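Long-range contact in protection of telomeres protein poz1 (Schizosaccharomyces pombe, PDB 5WE0), which binds telomeric DNA and negatively regulates telomerase and telomere length: residues I58-D70 with N213-L225. Sequence-based numbering, arbitrary orientation.
Sequences IAFIEYCFNLSLD and NSVLSRYIQCTKL
Ile-58 and Ile-220 face each other where helix 58-64 runs nearly antiparallel to helix 213-225, the two segment axes inclined at 160° and approaching to 11.0 Å. At this end the methyl CG2 of Ile-58 meets CG2 of Ile-220 at 3.8 Å, the two side chains passing alongside, pointed opposite ways. Ile-220 is shared among several partners: its CD1 packs on CG2 of Ile-61, its CG1 touches CD1 of Leu-67, and its CG2 also lies against the carboxylate of Glu-62. Leu-67, beyond the end of the helix, adds its side chain to the interface. A Schellman motif delivers it: Asn-66, at positive phi, is the C-prime residue, and the bonds Leu-67 N to Glu-62 O and Asn-66 N to Tyr-63 O end the helix and turn the chain toward helix 209-230, bringing Leu-67 CA to 5.9 Å from Ser-217 CA. CD1 of Leu-67 then wedges between Leu-216 and Ile-220, while CD2 of Leu-216, whose CG stands anti to the backbone N (chi1 -177°), reaches CD2 of the Phe-65 ring at 3.6 Å. The packing joins helix 54-64 to helix 209-230 near the centre of an all-alpha chain. Alongside the apolar contacts lies a buried salt bridge: Lys-224, extended beyond CG, brings NZ to 2.7 Å from Glu-62 OE2 on its syn lone pair, and NZ also donates to Gln-221 OE1 in that carbonyl's plane. His-23 also bonds OE2, while Tyr-24 N bonds OE1. A methionine in place of Lys-224 would probably leave the Glu-62 carboxylate to His-23 and Tyr-24 and Gln-221 OE1 without this donor. At the other end, Asn-213 ND2 bonds weakly to Leu-69 O (3.5 Å) and reaches OD2 of the poorly ordered Asp-70 through a water, while Gln-87 holds Asn-213 OD1.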
loop_
_atom_site.group_PDB
_atom_site.type_symbol
_atom_site.label_atom_id
_atom_site.label_comp_id
_atom_site.label_asym_id
_atom_site.label_seq_id
_atom_site.Cartn_x
_atom_site.Cartn_y
_atom_site.Cartn_z
ATOM N N ILE A 58 -6.171 2.758 2.970
ATOM C CA ILE A 58 -5.167 3.097 3.978
ATOM C C ILE A 58 -5.013 1.962 4.970
ATOM O O ILE A 58 -3.895 1.601 5.353
ATOM C CB ILE A 58 -5.531 4.423 4.685
ATOM C CG1 ILE A 58 -5.303 5.608 3.749
ATOM C CG2 ILE A 58 -4.742 4.605 5.970
ATOM C CD1 ILE A 58 -5.839 6.916 4.295
ATOM N N ALA A 59 -6.139 1.407 5.431
ATOM C CA ALA A 59 -6.092 0.289 6.362
ATOM C C ALA A 59 -5.435 -0.923 5.719
ATOM O O ALA A 59 -4.617 -1.602 6.351
ATOM C CB ALA A 59 -7.508 -0.054 6.837
ATOM N N PHE A 60 -5.733 -1.173 4.442
ATOM C CA PHE A 60 -5.077 -2.272 3.744
ATOM C C PHE A 60 -3.570 -2.082 3.738
ATOM O O PHE A 60 -2.819 -3.006 4.054
ATOM C CB PHE A 60 -5.571 -2.405 2.307
ATOM C CG PHE A 60 -4.780 -3.417 1.544
ATOM C CD1 PHE A 60 -5.004 -4.773 1.739
ATOM C CD2 PHE A 60 -3.729 -3.024 0.717
ATOM C CE1 PHE A 60 -4.236 -5.711 1.073
ATOM C CE2 PHE A 60 -2.959 -3.957 0.063
ATOM C CZ PHE A 60 -3.208 -5.299 0.241
ATOM N N ILE A 61 -3.114 -0.879 3.395
ATOM C CA ILE A 61 -1.678 -0.609 3.341
ATOM C C ILE A 61 -1.046 -0.781 4.719
ATOM O O ILE A 61 0.031 -1.373 4.854
ATOM C CB ILE A 61 -1.426 0.809 2.775
ATOM C CG1 ILE A 61 -1.834 0.867 1.306
ATOM C CG2 ILE A 61 0.027 1.231 2.994
ATOM C CD1 ILE A 61 -1.113 -0.177 0.421
ATOM N N GLU A 62 -1.696 -0.247 5.763
ATOM C CA GLU A 62 -1.174 -0.417 7.117
ATOM C C GLU A 62 -1.110 -1.899 7.506
ATOM O O GLU A 62 -0.163 -2.334 8.168
ATOM C CB GLU A 62 -2.046 0.363 8.099
ATOM C CG GLU A 62 -2.005 1.890 7.871
ATOM C CD GLU A 62 -2.960 2.635 8.781
ATOM O OE1 GLU A 62 -4.029 2.059 9.118
ATOM O OE2 GLU A 62 -2.647 3.803 9.154
ATOM N N TYR A 63 -2.124 -2.682 7.125
ATOM C CA TYR A 63 -2.156 -4.100 7.481
ATOM C C TYR A 63 -1.149 -4.887 6.649
ATOM O O TYR A 63 -0.297 -5.597 7.191
ATOM C CB TYR A 63 -3.580 -4.640 7.279
ATOM C CG TYR A 63 -3.805 -6.099 7.688
ATOM C CD1 TYR A 63 -3.366 -6.580 8.920
ATOM C CD2 TYR A 63 -4.474 -6.986 6.844
ATOM C CE1 TYR A 63 -3.575 -7.911 9.287
ATOM C CE2 TYR A 63 -4.690 -8.308 7.209
ATOM C CZ TYR A 63 -4.241 -8.757 8.428
ATOM O OH TYR A 63 -4.454 -10.053 8.791
ATOM N N CYS A 64 -1.175 -4.682 5.329
ATOM C CA CYS A 64 -0.295 -5.398 4.406
ATOM C C CYS A 64 1.182 -5.251 4.771
ATOM O O CYS A 64 1.943 -6.227 4.737
ATOM C CB CYS A 64 -0.546 -4.881 2.994
ATOM S SG CYS A 64 0.484 -5.632 1.752
ATOM N N PHE A 65 1.627 -4.032 5.064
ATOM C CA PHE A 65 3.030 -3.796 5.371
ATOM C C PHE A 65 3.282 -3.730 6.867
ATOM O O PHE A 65 4.402 -3.409 7.283
ATOM C CB PHE A 65 3.534 -2.521 4.669
ATOM C CG PHE A 65 3.536 -2.649 3.179
ATOM C CD1 PHE A 65 4.498 -3.414 2.543
ATOM C CD2 PHE A 65 2.539 -2.066 2.421
ATOM C CE1 PHE A 65 4.477 -3.580 1.173
ATOM C CE2 PHE A 65 2.523 -2.212 1.048
ATOM C CZ PHE A 65 3.489 -2.980 0.424
ATOM N N ASN A 66 2.271 -4.044 7.683
ATOM C CA ASN A 66 2.451 -4.191 9.123
ATOM C C ASN A 66 3.036 -2.910 9.727
ATOM O O ASN A 66 3.973 -2.937 10.531
ATOM C CB ASN A 66 3.329 -5.420 9.406
ATOM C CG ASN A 66 2.958 -6.148 10.711
ATOM O OD1 ASN A 66 1.962 -5.831 11.360
ATOM N ND2 ASN A 66 3.755 -7.145 11.075
ATOM N N LEU A 67 2.479 -1.764 9.311
ATOM C CA LEU A 67 3.031 -0.467 9.705
ATOM C C LEU A 67 2.953 -0.218 11.211
ATOM O O LEU A 67 3.647 0.675 11.709
ATOM C CB LEU A 67 2.340 0.677 8.941
ATOM C CG LEU A 67 2.591 0.641 7.430
ATOM C CD1 LEU A 67 2.028 1.898 6.734
ATOM C CD2 LEU A 67 4.079 0.478 7.153
ATOM N N SER A 68 2.111 -0.970 11.939
ATOM C CA SER A 68 2.044 -0.856 13.398
ATOM C C SER A 68 3.346 -1.226 14.092
ATOM O O SER A 68 3.542 -0.819 15.244
ATOM C CB SER A 68 0.954 -1.762 13.961
ATOM O OG SER A 68 -0.288 -1.126 13.824
ATOM N N LEU A 69 4.223 -1.999 13.436
ATOM C CA LEU A 69 5.483 -2.452 14.018
ATOM C C LEU A 69 6.689 -1.580 13.668
ATOM O O LEU A 69 6.734 -0.883 12.642
ATOM C CB LEU A 69 5.824 -3.886 13.609
ATOM C CG LEU A 69 5.129 -5.092 14.206
ATOM C CD1 LEU A 69 5.734 -6.354 13.582
ATOM C CD2 LEU A 69 5.407 -5.077 15.697
ATOM N N ASP A 70 7.691 -1.666 14.545
ATOM C CA ASP A 70 9.067 -1.288 14.224
ATOM C C ASP A 70 10.033 -2.258 14.895
ATOM O O ASP A 70 10.554 -1.982 15.984
ATOM C CB ASP A 70 9.357 0.146 14.656
ATOM C CG ASP A 70 10.625 0.680 14.033
ATOM O OD1 ASP A 70 11.724 0.266 14.474
ATOM O OD2 ASP A 70 10.515 1.489 13.080
ATOM N N ASN A 213 9.894 1.027 5.700
ATOM C CA ASN A 213 8.834 0.969 6.698
ATOM C C ASN A 213 8.581 2.352 7.294
ATOM O O ASN A 213 7.431 2.776 7.441
ATOM C CB ASN A 213 9.211 -0.039 7.789
ATOM C CG ASN A 213 8.218 -0.073 8.916
ATOM O OD1 ASN A 213 7.127 -0.622 8.782
ATOM N ND2 ASN A 213 8.586 0.520 10.041
ATOM N N SER A 214 9.649 3.066 7.649
ATOM C CA SER A 214 9.500 4.397 8.246
ATOM C C SER A 214 8.911 5.403 7.252
ATOM O O SER A 214 7.992 6.159 7.588
ATOM C CB SER A 214 10.860 4.872 8.763
ATOM O OG SER A 214 10.803 6.249 9.086
ATOM N N VAL A 215 9.437 5.429 6.024
ATOM C CA VAL A 215 8.937 6.326 4.978
ATOM C C VAL A 215 7.464 6.067 4.705
ATOM O O VAL A 215 6.663 7.004 4.559
ATOM C CB VAL A 215 9.785 6.151 3.706
ATOM C CG1 VAL A 215 9.057 6.656 2.489
ATOM C CG2 VAL A 215 11.134 6.830 3.864
ATOM N N LEU A 216 7.088 4.797 4.597
ATOM C CA LEU A 216 5.706 4.451 4.276
ATOM C C LEU A 216 4.771 4.815 5.421
ATOM O O LEU A 216 3.672 5.340 5.196
ATOM C CB LEU A 216 5.613 2.961 3.960
ATOM C CG LEU A 216 4.252 2.426 3.540
ATOM C CD1 LEU A 216 3.717 3.263 2.402
ATOM C CD2 LEU A 216 4.410 0.951 3.125
ATOM N N SER A 217 5.185 4.537 6.658
ATOM C CA SER A 217 4.401 4.978 7.808
ATOM C C SER A 217 4.224 6.494 7.806
ATOM O O SER A 217 3.122 7.006 8.014
ATOM C CB SER A 217 5.088 4.547 9.098
ATOM O OG SER A 217 4.481 5.246 10.169
ATOM N N ARG A 218 5.319 7.231 7.586
ATOM C CA ARG A 218 5.240 8.684 7.563
ATOM C C ARG A 218 4.412 9.176 6.389
ATOM O O ARG A 218 3.730 10.198 6.504
ATOM C CB ARG A 218 6.649 9.278 7.548
ATOM C CG ARG A 218 7.304 9.217 8.931
ATOM C CD ARG A 218 8.658 9.869 8.928
ATOM N NE ARG A 218 9.689 9.019 8.351
ATOM C CZ ARG A 218 10.684 9.485 7.612
ATOM N NH1 ARG A 218 10.755 10.784 7.373
ATOM N NH2 ARG A 218 11.601 8.668 7.121
ATOM N N TYR A 219 4.447 8.467 5.260
ATOM C CA TYR A 219 3.578 8.837 4.151
ATOM C C TYR A 219 2.110 8.711 4.543
ATOM O O TYR A 219 1.290 9.569 4.202
ATOM C CB TYR A 219 3.866 7.975 2.909
ATOM C CG TYR A 219 2.831 8.257 1.858
ATOM C CD1 TYR A 219 2.834 9.475 1.155
ATOM C CD2 TYR A 219 1.803 7.359 1.621
ATOM C CE1 TYR A 219 1.847 9.759 0.225
ATOM C CE2 TYR A 219 0.823 7.619 0.699
ATOM C CZ TYR A 219 0.839 8.820 0.008
ATOM O OH TYR A 219 -0.170 9.062 -0.895
ATOM N N ILE A 220 1.749 7.615 5.207
ATOM C CA ILE A 220 0.356 7.396 5.590
ATOM C C ILE A 220 -0.090 8.448 6.597
ATOM O O ILE A 220 -1.203 8.969 6.513
ATOM C CB ILE A 220 0.178 5.961 6.130
ATOM C CG1 ILE A 220 0.393 4.925 4.996
ATOM C CG2 ILE A 220 -1.212 5.797 6.778
ATOM C CD1 ILE A 220 -0.648 5.010 3.837
ATOM N N GLN A 221 0.767 8.767 7.571
ATOM C CA GLN A 221 0.409 9.741 8.602
ATOM C C GLN A 221 0.311 11.151 8.019
ATOM O O GLN A 221 -0.581 11.929 8.387
ATOM C CB GLN A 221 1.442 9.692 9.739
ATOM C CG GLN A 221 1.415 8.382 10.582
ATOM C CD GLN A 221 0.022 8.068 11.182
ATOM O OE1 GLN A 221 -0.734 7.240 10.650
ATOM N NE2 GLN A 221 -0.313 8.735 12.291
ATOM N N CYS A 222 1.242 11.497 7.124
ATOM C CA CYS A 222 1.194 12.768 6.416
ATOM C C CYS A 222 -0.101 12.899 5.631
ATOM O O CYS A 222 -0.807 13.914 5.731
ATOM C CB CYS A 222 2.396 12.868 5.473
ATOM S SG CYS A 222 2.578 14.471 4.615
ATOM N N THR A 223 -0.457 11.844 4.898
ATOM C CA THR A 223 -1.682 11.847 4.105
ATOM C C THR A 223 -2.916 11.991 4.990
ATOM O O THR A 223 -3.799 12.800 4.693
ATOM C CB THR A 223 -1.771 10.553 3.290
ATOM O OG1 THR A 223 -0.664 10.479 2.389
ATOM C CG2 THR A 223 -3.040 10.509 2.478
ATOM N N LYS A 224 -2.973 11.230 6.098
ATOM C CA LYS A 224 -4.094 11.317 7.037
ATOM C C LYS A 224 -4.259 12.731 7.561
ATOM O O LYS A 224 -5.379 13.250 7.640
ATOM C CB LYS A 224 -3.881 10.384 8.231
ATOM C CG LYS A 224 -4.158 8.905 8.032
ATOM C CD LYS A 224 -4.076 8.209 9.410
ATOM C CE LYS A 224 -4.037 6.704 9.280
ATOM N NZ LYS A 224 -3.466 6.038 10.479
ATOM N N LEU A 225 -3.151 13.355 7.962
ATOM C CA LEU A 225 -3.208 14.717 8.489
ATOM C C LEU A 225 -3.748 15.696 7.444
ATOM O O LEU A 225 -4.699 16.425 7.719
ATOM C CB LEU A 225 -1.823 15.137 8.989
ATOM C CG LEU A 225 -1.732 16.519 9.626
ATOM C CD1 LEU A 225 -2.522 16.467 10.895
ATOM C CD2 LEU A 225 -0.307 16.924 9.946
HETATM O O HOH W 1 11.446 1.604 10.662
#